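Local coordinates for BDI_3064 protein (Parabacteroides distasonis ATCC 8503, PDB 5Z06) that hydrolyses linear beta-1,2-glucan and beta-1,2-glucooligosaccharides of four or more glucose units, releasing sophorose from the non-reducing end as a calcium-containing monomeric exo-enzyme, at residues V9-S14 with P50-E55; L54-V59 with A101-A106; M89-R94 with I172-I177; L118-Y123 with H133-P138. All coordinates share one frame; numbering follows the deposited sequence.

Contact 1: V9-S14 with P50-E55. With CA (calcium ion), chain C.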
# COMPACT_ATOMS: atom_id res chain seq x y z
N VAL A 9 13.47 12.04 1.41
CA VAL A 9 14.11 11.48 2.59
C VAL A 9 14.88 10.23 2.20
O VAL A 9 14.34 9.37 1.54
CB VAL A 9 13.05 11.14 3.65
CG1 VAL A 9 13.64 10.42 4.86
CG2 VAL A 9 12.34 12.40 4.10
N PHE A 10 16.14 10.13 2.62
CA PHE A 10 16.92 8.92 2.46
C PHE A 10 16.73 7.98 3.65
O PHE A 10 16.77 6.77 3.50
CB PHE A 10 18.39 9.25 2.31
CG PHE A 10 18.69 10.00 1.07
CD1 PHE A 10 18.86 9.33 -0.12
CD2 PHE A 10 18.79 11.39 1.09
CE1 PHE A 10 19.13 10.02 -1.29
CE2 PHE A 10 19.08 12.09 -0.08
CZ PHE A 10 19.25 11.41 -1.26
N PHE A 11 16.59 8.55 4.84
CA PHE A 11 16.28 7.76 6.00
C PHE A 11 15.63 8.59 7.07
O PHE A 11 16.14 9.65 7.44
CB PHE A 11 17.55 7.15 6.57
CG PHE A 11 17.31 6.28 7.74
CD1 PHE A 11 16.94 4.96 7.56
CD2 PHE A 11 17.41 6.78 9.03
CE1 PHE A 11 16.69 4.15 8.63
CE2 PHE A 11 17.16 5.96 10.12
CZ PHE A 11 16.80 4.64 9.92
N GLU A 12 14.50 8.11 7.57
CA GLU A 12 13.91 8.62 8.79
C GLU A 12 13.92 7.54 9.87
O GLU A 12 14.41 7.76 10.98
CB GLU A 12 12.49 9.07 8.53
CG GLU A 12 11.79 9.61 9.77
CD GLU A 12 10.54 10.36 9.41
OE1 GLU A 12 9.59 9.72 8.90
OE2 GLU A 12 10.52 11.59 9.62
N ASN A 13 13.35 6.40 9.53
CA ASN A 13 13.23 5.25 10.44
C ASN A 13 13.15 3.99 9.61
O ASN A 13 12.60 4.00 8.52
CB ASN A 13 11.95 5.36 11.30
CG ASN A 13 12.13 6.28 12.50
OD1 ASN A 13 13.13 6.19 13.20
ND2 ASN A 13 11.16 7.14 12.75
N SER A 14 13.72 2.92 10.12
CA SER A 14 13.57 1.60 9.52
C SER A 14 12.33 1.00 10.13
O SER A 14 12.22 0.94 11.36
CB SER A 14 14.77 0.73 9.82
OG SER A 14 14.68 -0.49 9.14
N PRO A 50 12.65 9.12 16.96
CA PRO A 50 12.53 7.84 17.58
C PRO A 50 11.96 6.78 16.67
O PRO A 50 11.28 7.04 15.65
CB PRO A 50 11.57 8.08 18.73
CG PRO A 50 10.81 9.27 18.33
CD PRO A 50 11.85 10.12 17.70
N GLY A 51 12.18 5.59 17.20
CA GLY A 51 12.29 4.40 16.48
C GLY A 51 13.79 4.19 16.54
O GLY A 51 14.35 3.72 17.52
N ASN A 52 14.47 4.59 15.47
CA ASN A 52 15.78 4.08 15.23
C ASN A 52 16.60 4.98 14.34
O ASN A 52 16.13 5.98 13.78
CB ASN A 52 15.68 2.65 14.68
CG ASN A 52 14.80 2.55 13.45
OD1 ASN A 52 15.00 3.29 12.49
ND2 ASN A 52 13.85 1.64 13.47
N SER A 53 17.86 4.60 14.24
CA SER A 53 18.80 5.27 13.39
C SER A 53 19.63 4.21 12.72
O SER A 53 19.50 3.02 13.04
CB SER A 53 19.68 6.19 14.22
OG SER A 53 20.41 5.44 15.18
N LEU A 54 20.48 4.64 11.80
CA LEU A 54 21.38 3.76 11.12
C LEU A 54 22.72 3.78 11.82
O LEU A 54 23.23 4.85 12.19
CB LEU A 54 21.54 4.17 9.67
CG LEU A 54 20.28 4.02 8.83
CD1 LEU A 54 20.52 4.58 7.45
CD2 LEU A 54 19.91 2.56 8.70
N GLU A 55 23.27 2.59 12.00
CA GLU A 55 24.54 2.44 12.66
C GLU A 55 25.60 2.40 11.61
O GLU A 55 25.54 1.59 10.69
CB GLU A 55 24.59 1.15 13.48
CG GLU A 55 25.77 1.14 14.45
CD GLU A 55 26.11 -0.23 14.97
OE1 GLU A 55 25.23 -1.11 14.96
OE2 GLU A 55 27.28 -0.43 15.38
CA CA C . 14.88 7.90 13.19
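The Asn52 side-chain amide makes two hydrogen bonds to the backbone N and O of Ser14: Ser14 N donates to Asn52 OD1 at 2.7 Å, on a lone pair in the carbonyl plane, and Asn52 ND2 returns a bond to Ser14 O at 2.8 Å, with that oxygen only 6° out of the amide plane. Both ends of the amide are satisfied and its flip is fixed. Asn13 OD1 accepts Asn52 N at 3.1 Å and also binds the calcium ion, while Asn13 ND2 has a weak, bent bond to Pro50 O. Glu12 O and Asn52 O are ligands as well, the latter 2.4 Å from the calcium ion. Phe11 CG lies opposite its backbone N (chi1 -178°), sending the ring towards residues 52-54, where Leu54 CG sits over its centre as a CH-pi contact, 3.5 Å from the Phe11 centroid and 9° off the normal. An alanine in place of Phe11 would take this ring away and is likely to open a gap beside Leu54. Both Asp175 carboxylate oxygens and Thr49 O and OG1 bring the ligands to seven, tying strands 9-11 and 53-59 to strand 169-180, consistent with structural calcium sites of beta-sandwich domains.

Contact 2: L54-V59 with A101-A106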
# COMPACT_ATOMS: atom_id res chain seq x y z
N LEU A 54 20.48 4.64 11.80
CA LEU A 54 21.38 3.76 11.12
C LEU A 54 22.72 3.78 11.82
O LEU A 54 23.23 4.85 12.19
CB LEU A 54 21.54 4.17 9.67
CG LEU A 54 20.28 4.02 8.83
CD1 LEU A 54 20.52 4.58 7.45
CD2 LEU A 54 19.91 2.56 8.70
N GLU A 55 23.27 2.59 12.00
CA GLU A 55 24.54 2.44 12.66
C GLU A 55 25.60 2.40 11.61
O GLU A 55 25.54 1.59 10.69
CB GLU A 55 24.59 1.15 13.48
CG GLU A 55 25.77 1.14 14.45
CD GLU A 55 26.11 -0.23 14.97
OE1 GLU A 55 25.23 -1.11 14.96
OE2 GLU A 55 27.28 -0.43 15.38
N LEU A 56 26.58 3.27 11.75
CA LEU A 56 27.70 3.28 10.85
C LEU A 56 28.94 2.98 11.68
O LEU A 56 29.55 3.88 12.26
CB LEU A 56 27.76 4.63 10.13
CG LEU A 56 28.70 4.61 8.93
CD1 LEU A 56 28.00 3.97 7.74
CD2 LEU A 56 29.17 6.01 8.57
N THR A 57 29.28 1.70 11.77
CA THR A 57 30.44 1.25 12.55
C THR A 57 31.45 0.74 11.57
O THR A 57 31.16 -0.17 10.78
CB THR A 57 30.06 0.22 13.62
OG1 THR A 57 29.31 0.88 14.63
CG2 THR A 57 31.30 -0.42 14.27
N TYR A 58 32.63 1.35 11.61
CA TYR A 58 33.64 1.09 10.61
C TYR A 58 35.05 1.16 11.15
O TYR A 58 35.31 1.77 12.17
CB TYR A 58 33.50 2.07 9.44
CG TYR A 58 33.65 3.51 9.85
CD1 TYR A 58 32.55 4.24 10.32
CD2 TYR A 58 34.91 4.14 9.80
CE1 TYR A 58 32.69 5.57 10.71
CE2 TYR A 58 35.06 5.48 10.20
CZ TYR A 58 33.96 6.18 10.66
OH TYR A 58 34.08 7.49 11.06
N VAL A 59 35.95 0.52 10.39
CA VAL A 59 37.38 0.64 10.54
C VAL A 59 37.92 1.05 9.18
O VAL A 59 37.78 0.33 8.19
CB VAL A 59 38.02 -0.70 10.98
CG1 VAL A 59 39.53 -0.55 11.13
CG2 VAL A 59 37.41 -1.16 12.30
N ALA A 101 38.64 11.36 10.83
CA ALA A 101 38.36 9.92 10.68
C ALA A 101 36.89 9.68 10.31
O ALA A 101 36.54 8.59 9.84
CB ALA A 101 38.71 9.18 11.95
N LEU A 102 36.05 10.70 10.54
CA LEU A 102 34.66 10.72 10.06
C LEU A 102 34.60 10.47 8.57
O LEU A 102 35.59 10.71 7.86
CB LEU A 102 33.98 12.05 10.34
CG LEU A 102 33.69 12.43 11.78
CD1 LEU A 102 33.28 13.89 11.81
CD2 LEU A 102 32.60 11.54 12.36
N PRO A 103 33.44 10.00 8.08
CA PRO A 103 33.38 9.60 6.69
C PRO A 103 33.42 10.76 5.70
O PRO A 103 33.12 11.90 6.04
CB PRO A 103 32.05 8.85 6.59
CG PRO A 103 31.68 8.51 7.99
CD PRO A 103 32.19 9.65 8.79
N ASN A 104 33.85 10.46 4.49
CA ASN A 104 33.56 11.30 3.36
C ASN A 104 32.17 10.93 2.85
O ASN A 104 31.72 9.79 3.00
CB ASN A 104 34.59 11.14 2.24
CG ASN A 104 35.99 11.59 2.64
OD1 ASN A 104 36.17 12.37 3.58
ND2 ASN A 104 36.99 11.09 1.94
N ILE A 105 31.51 11.91 2.27
CA ILE A 105 30.12 11.80 1.93
C ILE A 105 29.89 12.40 0.56
O ILE A 105 30.46 13.43 0.23
CB ILE A 105 29.20 12.46 3.00
CG1 ILE A 105 27.74 12.40 2.56
CG2 ILE A 105 29.60 13.89 3.29
CD1 ILE A 105 26.80 12.62 3.73
N ALA A 106 29.04 11.73 -0.20
CA ALA A 106 28.74 12.03 -1.57
C ALA A 106 27.31 11.62 -1.83
O ALA A 106 26.62 11.08 -0.95
CB ALA A 106 29.68 11.28 -2.49
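Tyr58 OH donates a hydrogen bond to the backbone carbonyl Ala101 O at 3.0 Å, the one polar link between these two segments. The hydroxyl comes in above the carbonyl plane, 41° out of it, and so does not use a lone pair. Tyr58 CG is placed between its backbone N and carbonyl carbon (chi1 60°), and the ring carries the phenol across to the other segment, where Tyr58 OH also reaches Leu102 CA at 3.4 Å and Pro103 CD at 3.7 Å. The Tyr58 and Pro103 side chains cross at about a right angle, with ring atom Tyr58 CE1 4.1 Å from Pro103 CG. That same Pro103 CG is touched by Leu56 CD2 at 3.6 Å, the two side chains running past one another in opposite senses. Leu56 and Tyr58, two residues apart on one strand, thus both face the proline. The ring of Trp66 meets that of Tyr58 as well, their planes about 40° apart. The nearest CA atoms, Tyr58 CA and Pro103 CA, are 9.4 Å apart, a spacing of facing sheets rather than of paired strands. Strand 53-59 belongs to the sheet that also holds strands 86-93 and 169-180, and residues 101-106 lead into strand 104-109, which lies in the sheet of strands 65-71 and 155-161, so the contact lies in the sandwich interior, with Trp66 of strand 65-71, Leu160 of strand 155-161 and Ile172 of strand 169-180 around it.

Contact 3: M89-R94 with I172-I177. With CA (calcium ion), chain C.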
# COMPACT_ATOMS: atom_id res chain seq x y z
N MET A 89 21.23 15.86 7.87
CA MET A 89 21.26 14.63 8.66
C MET A 89 21.34 14.96 10.14
O MET A 89 21.62 16.10 10.53
CB MET A 89 22.48 13.79 8.33
CG MET A 89 22.96 13.88 6.91
SD MET A 89 24.22 12.64 6.65
CE MET A 89 25.59 13.38 7.52
N GLN A 90 21.13 13.94 10.94
CA GLN A 90 21.43 13.98 12.35
C GLN A 90 22.56 12.97 12.52
O GLN A 90 22.44 11.84 12.05
CB GLN A 90 20.21 13.61 13.18
CG GLN A 90 19.12 14.66 13.14
CD GLN A 90 19.35 15.84 14.05
OE1 GLN A 90 20.30 15.87 14.84
NE2 GLN A 90 18.47 16.82 13.97
N VAL A 91 23.65 13.39 13.16
CA VAL A 91 24.86 12.59 13.29
C VAL A 91 25.22 12.53 14.76
O VAL A 91 25.24 13.54 15.45
CB VAL A 91 26.03 13.17 12.48
CG1 VAL A 91 27.23 12.24 12.46
CG2 VAL A 91 25.59 13.41 11.05
N ARG A 92 25.47 11.32 15.24
CA ARG A 92 25.83 11.12 16.63
C ARG A 92 27.06 10.24 16.66
O ARG A 92 27.13 9.23 15.97
CB ARG A 92 24.68 10.47 17.37
CG ARG A 92 24.93 10.22 18.84
CD ARG A 92 23.97 9.17 19.34
NE ARG A 92 24.10 8.89 20.75
CZ ARG A 92 23.39 9.45 21.72
NH1 ARG A 92 22.48 10.38 21.46
NH2 ARG A 92 23.60 9.06 22.97
N LEU A 93 28.04 10.65 17.46
CA LEU A 93 29.27 9.91 17.58
C LEU A 93 29.19 9.15 18.88
O LEU A 93 28.81 9.70 19.91
CB LEU A 93 30.44 10.86 17.58
CG LEU A 93 30.91 11.34 16.22
CD1 LEU A 93 29.80 11.95 15.36
CD2 LEU A 93 31.99 12.37 16.47
N ARG A 94 29.49 7.86 18.84
CA ARG A 94 29.48 7.07 20.05
C ARG A 94 30.62 7.50 20.98
O ARG A 94 30.41 7.60 22.18
CB ARG A 94 29.58 5.59 19.74
CG ARG A 94 29.21 4.71 20.91
CD ARG A 94 29.17 3.27 20.46
NE ARG A 94 28.82 2.39 21.57
CZ ARG A 94 29.69 1.87 22.43
NH1 ARG A 94 31.01 2.10 22.35
NH2 ARG A 94 29.23 1.09 23.40
N ILE A 172 29.38 5.68 14.45
CA ILE A 172 28.52 6.85 14.42
C ILE A 172 27.11 6.39 14.04
O ILE A 172 26.92 5.36 13.39
CB ILE A 172 29.06 7.97 13.51
CG1 ILE A 172 29.00 7.58 12.03
CG2 ILE A 172 30.50 8.32 13.93
CD1 ILE A 172 29.51 8.63 11.08
N TYR A 173 26.13 7.15 14.49
CA TYR A 173 24.77 6.92 14.13
C TYR A 173 24.29 8.03 13.22
O TYR A 173 24.61 9.20 13.43
CB TYR A 173 23.91 6.85 15.37
CG TYR A 173 24.42 5.83 16.34
CD1 TYR A 173 24.05 4.50 16.24
CD2 TYR A 173 25.30 6.19 17.36
CE1 TYR A 173 24.51 3.56 17.15
CE2 TYR A 173 25.76 5.25 18.27
CZ TYR A 173 25.36 3.95 18.16
OH TYR A 173 25.83 3.01 19.03
N LEU A 174 23.54 7.65 12.19
CA LEU A 174 22.99 8.57 11.21
C LEU A 174 21.49 8.40 11.26
O LEU A 174 20.97 7.28 11.20
CB LEU A 174 23.50 8.24 9.83
CG LEU A 174 25.01 8.05 9.74
CD1 LEU A 174 25.34 7.64 8.31
CD2 LEU A 174 25.77 9.32 10.11
N ASP A 175 20.81 9.52 11.39
CA ASP A 175 19.38 9.57 11.38
C ASP A 175 18.92 10.78 10.55
O ASP A 175 19.68 11.72 10.30
CB ASP A 175 18.87 9.67 12.82
CG ASP A 175 17.49 9.12 12.99
OD1 ASP A 175 16.92 8.61 12.01
OD2 ASP A 175 16.94 9.19 14.10
N ASP A 176 17.67 10.72 10.11
CA ASP A 176 17.00 11.84 9.45
C ASP A 176 17.79 12.42 8.30
O ASP A 176 18.00 13.64 8.20
CB ASP A 176 16.63 12.85 10.49
CG ASP A 176 15.84 12.22 11.59
OD1 ASP A 176 14.87 11.50 11.26
OD2 ASP A 176 16.22 12.38 12.75
N ILE A 177 18.21 11.51 7.43
CA ILE A 177 18.98 11.82 6.25
C ILE A 177 17.95 12.19 5.21
O ILE A 177 17.12 11.37 4.80
CB ILE A 177 19.79 10.63 5.76
CG1 ILE A 177 20.61 10.04 6.92
CG2 ILE A 177 20.69 11.06 4.62
CD1 ILE A 177 21.31 8.76 6.60
CA CA C . 14.88 7.90 13.19
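Arg92 and Tyr173 form a hydrogen-bonded pair in an antiparallel beta ladder, and Gln90 with Asp175 forms the next one; the strand directions differ by 164°. Each pair has both its N-H...O bonds, Tyr173 N to Arg92 O measuring 2.7 Å. Strands 86-93 and 169-180 are neighbours in the larger sheet of a beta-sandwich. Tyr173 can be followed outward. Tyr173 CB lies 4.0 Å from Arg92 O. With CG beside the backbone N (chi1 -54°), the ring leans along the ladder towards the end of strand 86-93, and Tyr173 CD2 meets Arg92 CD at 3.8 Å. Farther out, Tyr173 CE2 is 4.1 Å from Arg94 CB. At the tip, Tyr173 OH reaches Arg94 CD at 3.6 Å and lies in the plane of the Arg94 guanidinium, at its edge, although the two flat groups are turned 54° apart. No hydrogen bond is made there; the contact is with the aliphatic arms of both extended arginines. On the other face of the sheet the residues are apolar: Leu93 CG packs on Ile172 CG2 at 3.8 Å and Val91 on Leu174, each couple side by side and pointing the same way. At the far end Gln90 pairs with Asp175 but Met89 lies nearest Ile177, so Asp176, with positive phi, is an additional residue, consistent with a beta bulge. Asp176 OD2 touches Gln90 CG, and Asp176 OD1 bonds to Thr49 OG1. Asp175 is bidentate: the calcium ion lies 2.5 Å from Asp175 OD1 and 2.6 Å from Asp175 OD2, and OD1 also accepts Asp176 N from above the carboxylate plane.

Contact 4: L118-Y123 with H133-P138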
# COMPACT_ATOMS: atom_id res chain seq x y z
N LEU A 118 32.69 14.99 0.08
CA LEU A 118 33.01 16.03 1.01
C LEU A 118 33.37 15.37 2.31
O LEU A 118 32.84 14.32 2.63
CB LEU A 118 31.79 16.93 1.21
CG LEU A 118 31.26 17.60 -0.05
CD1 LEU A 118 29.91 18.22 0.25
CD2 LEU A 118 32.26 18.63 -0.57
N ASN A 119 34.27 16.00 3.07
CA ASN A 119 34.64 15.54 4.39
C ASN A 119 33.50 15.95 5.29
O ASN A 119 33.11 17.11 5.33
CB ASN A 119 35.94 16.19 4.89
CG ASN A 119 37.10 16.03 3.93
OD1 ASN A 119 37.72 17.01 3.52
ND2 ASN A 119 37.39 14.81 3.55
N LEU A 120 32.98 14.99 6.04
CA LEU A 120 31.84 15.24 6.90
C LEU A 120 32.18 16.16 8.07
O LEU A 120 31.29 16.83 8.61
CB LEU A 120 31.24 13.91 7.39
CG LEU A 120 29.92 13.95 8.18
CD1 LEU A 120 28.84 14.73 7.45
CD2 LEU A 120 29.44 12.53 8.46
N ARG A 121 33.46 16.19 8.45
CA ARG A 121 33.99 17.09 9.50
C ARG A 121 33.70 18.57 9.25
O ARG A 121 33.48 19.34 10.20
CB ARG A 121 35.52 16.91 9.65
CG ARG A 121 36.36 17.52 8.52
CD ARG A 121 37.85 17.37 8.75
NE ARG A 121 38.23 17.92 10.05
CZ ARG A 121 39.47 17.93 10.55
NH1 ARG A 121 40.49 17.45 9.85
NH2 ARG A 121 39.67 18.45 11.76
N ASN A 122 33.69 18.95 7.98
CA ASN A 122 33.43 20.33 7.57
C ASN A 122 32.04 20.85 7.85
O ASN A 122 31.82 22.05 7.72
CB ASN A 122 33.71 20.49 6.08
CG ASN A 122 35.14 20.21 5.75
OD1 ASN A 122 36.00 20.35 6.59
ND2 ASN A 122 35.40 19.80 4.54
N TYR A 123 31.10 19.96 8.19
CA TYR A 123 29.71 20.32 8.49
C TYR A 123 29.28 19.94 9.88
O TYR A 123 28.09 19.96 10.20
CB TYR A 123 28.80 19.66 7.48
CG TYR A 123 29.23 19.94 6.09
CD1 TYR A 123 28.91 21.15 5.49
CD2 TYR A 123 30.04 19.06 5.40
CE1 TYR A 123 29.34 21.44 4.21
CE2 TYR A 123 30.48 19.34 4.12
CZ TYR A 123 30.12 20.53 3.54
OH TYR A 123 30.54 20.81 2.27
N HIS A 133 23.94 15.70 16.44
CA HIS A 133 24.41 16.92 15.80
C HIS A 133 23.70 17.13 14.49
O HIS A 133 23.82 16.30 13.59
CB HIS A 133 25.91 16.82 15.52
CG HIS A 133 26.72 16.70 16.77
ND1 HIS A 133 26.62 17.61 17.79
CD2 HIS A 133 27.60 15.76 17.17
CE1 HIS A 133 27.43 17.25 18.77
NE2 HIS A 133 28.03 16.12 18.42
N PRO A 134 22.93 18.23 14.39
CA PRO A 134 22.40 18.52 13.05
C PRO A 134 23.54 18.82 12.09
O PRO A 134 24.48 19.52 12.46
CB PRO A 134 21.47 19.73 13.26
CG PRO A 134 21.64 20.15 14.67
CD PRO A 134 22.22 18.99 15.43
N VAL A 135 23.48 18.24 10.91
CA VAL A 135 24.41 18.52 9.84
C VAL A 135 23.59 18.98 8.65
O VAL A 135 22.56 18.38 8.35
CB VAL A 135 25.20 17.26 9.48
CG1 VAL A 135 26.03 17.46 8.22
CG2 VAL A 135 26.09 16.87 10.64
N SER A 136 24.04 20.05 7.99
CA SER A 136 23.47 20.53 6.73
C SER A 136 24.60 20.68 5.74
O SER A 136 25.54 21.43 5.98
CB SER A 136 22.78 21.87 6.88
OG SER A 136 21.65 21.77 7.71
N ILE A 137 24.51 19.97 4.64
CA ILE A 137 25.49 20.08 3.59
C ILE A 137 24.72 20.74 2.47
O ILE A 137 23.77 20.14 1.96
CB ILE A 137 26.02 18.71 3.15
CG1 ILE A 137 26.62 17.98 4.35
CG2 ILE A 137 27.05 18.89 2.04
CD1 ILE A 137 26.80 16.49 4.14
N PRO A 138 25.12 21.97 2.10
CA PRO A 138 24.54 22.54 0.91
C PRO A 138 24.75 21.60 -0.26
O PRO A 138 25.87 21.10 -0.46
CB PRO A 138 25.33 23.85 0.72
CG PRO A 138 25.67 24.27 2.10
CD PRO A 138 25.96 22.96 2.81
O HOH W 1 25.82 21.75 9.90
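Tyr123 comes closest in backbone to Val135, their CA atoms 5.8 Å apart, but no direct hydrogen bond joins the two segments. Residues 118-119 are a short strand that passes into a 3-10 turn at 120-122, marked by Tyr123 N to Leu120 O at 3.2 Å, whereas 133-138 is extended throughout. One water bridges the gap, giving a hydrogen to Tyr123 O at 2.9 Å and accepting Ser136 N at 3.1 Å. The segments belong to different layers of the beta-sandwich: 118-119 is an outermost strand beside 104-109, and 132-138 pairs with 86-93 in the other sheet. Tyr123 CG lies opposite the carbonyl carbon (chi1 -52°), which lays the ring over Ile137: Ile137 CG1 is 3.8 Å from the Tyr123 centroid and 18° off the normal, shifted towards the rim, with Asn122 CB over the opposite face. Tyr123 CB touches Val135 CG1 at 3.6 Å, and the phenol OH is bonded to Asp141. An alanine at Tyr123 would probably uncover Ile137 CG1 and leave Asp141 without this partner. Leu120 CD1 reaches both Val135 and Ile137, while Leu118 CD1 meets Ile137 CG2 at a tight 3.4 Å.

How the contacts relate
From the N terminus, contact 1 closes first, joining strand 9-11 and the turn after it to the start of strand 53-59 across 35 intervening residues. Contact 2 begins on that same strand, sharing Leu54 and Glu55, and reaches across to the second sheet at 101-106. Contact 3 opens at 89-94, before contact 2 has closed, so these two cross; it closes at 172-177, the strand lying beside both 9-11 and 53-59. Contact 4 is nested within the loop of contact 3. Contacts 1 and 3 meet at the calcium ion, while contacts 2 and 4 tie the two sheets together, linked through Ile105 O and Leu118 N.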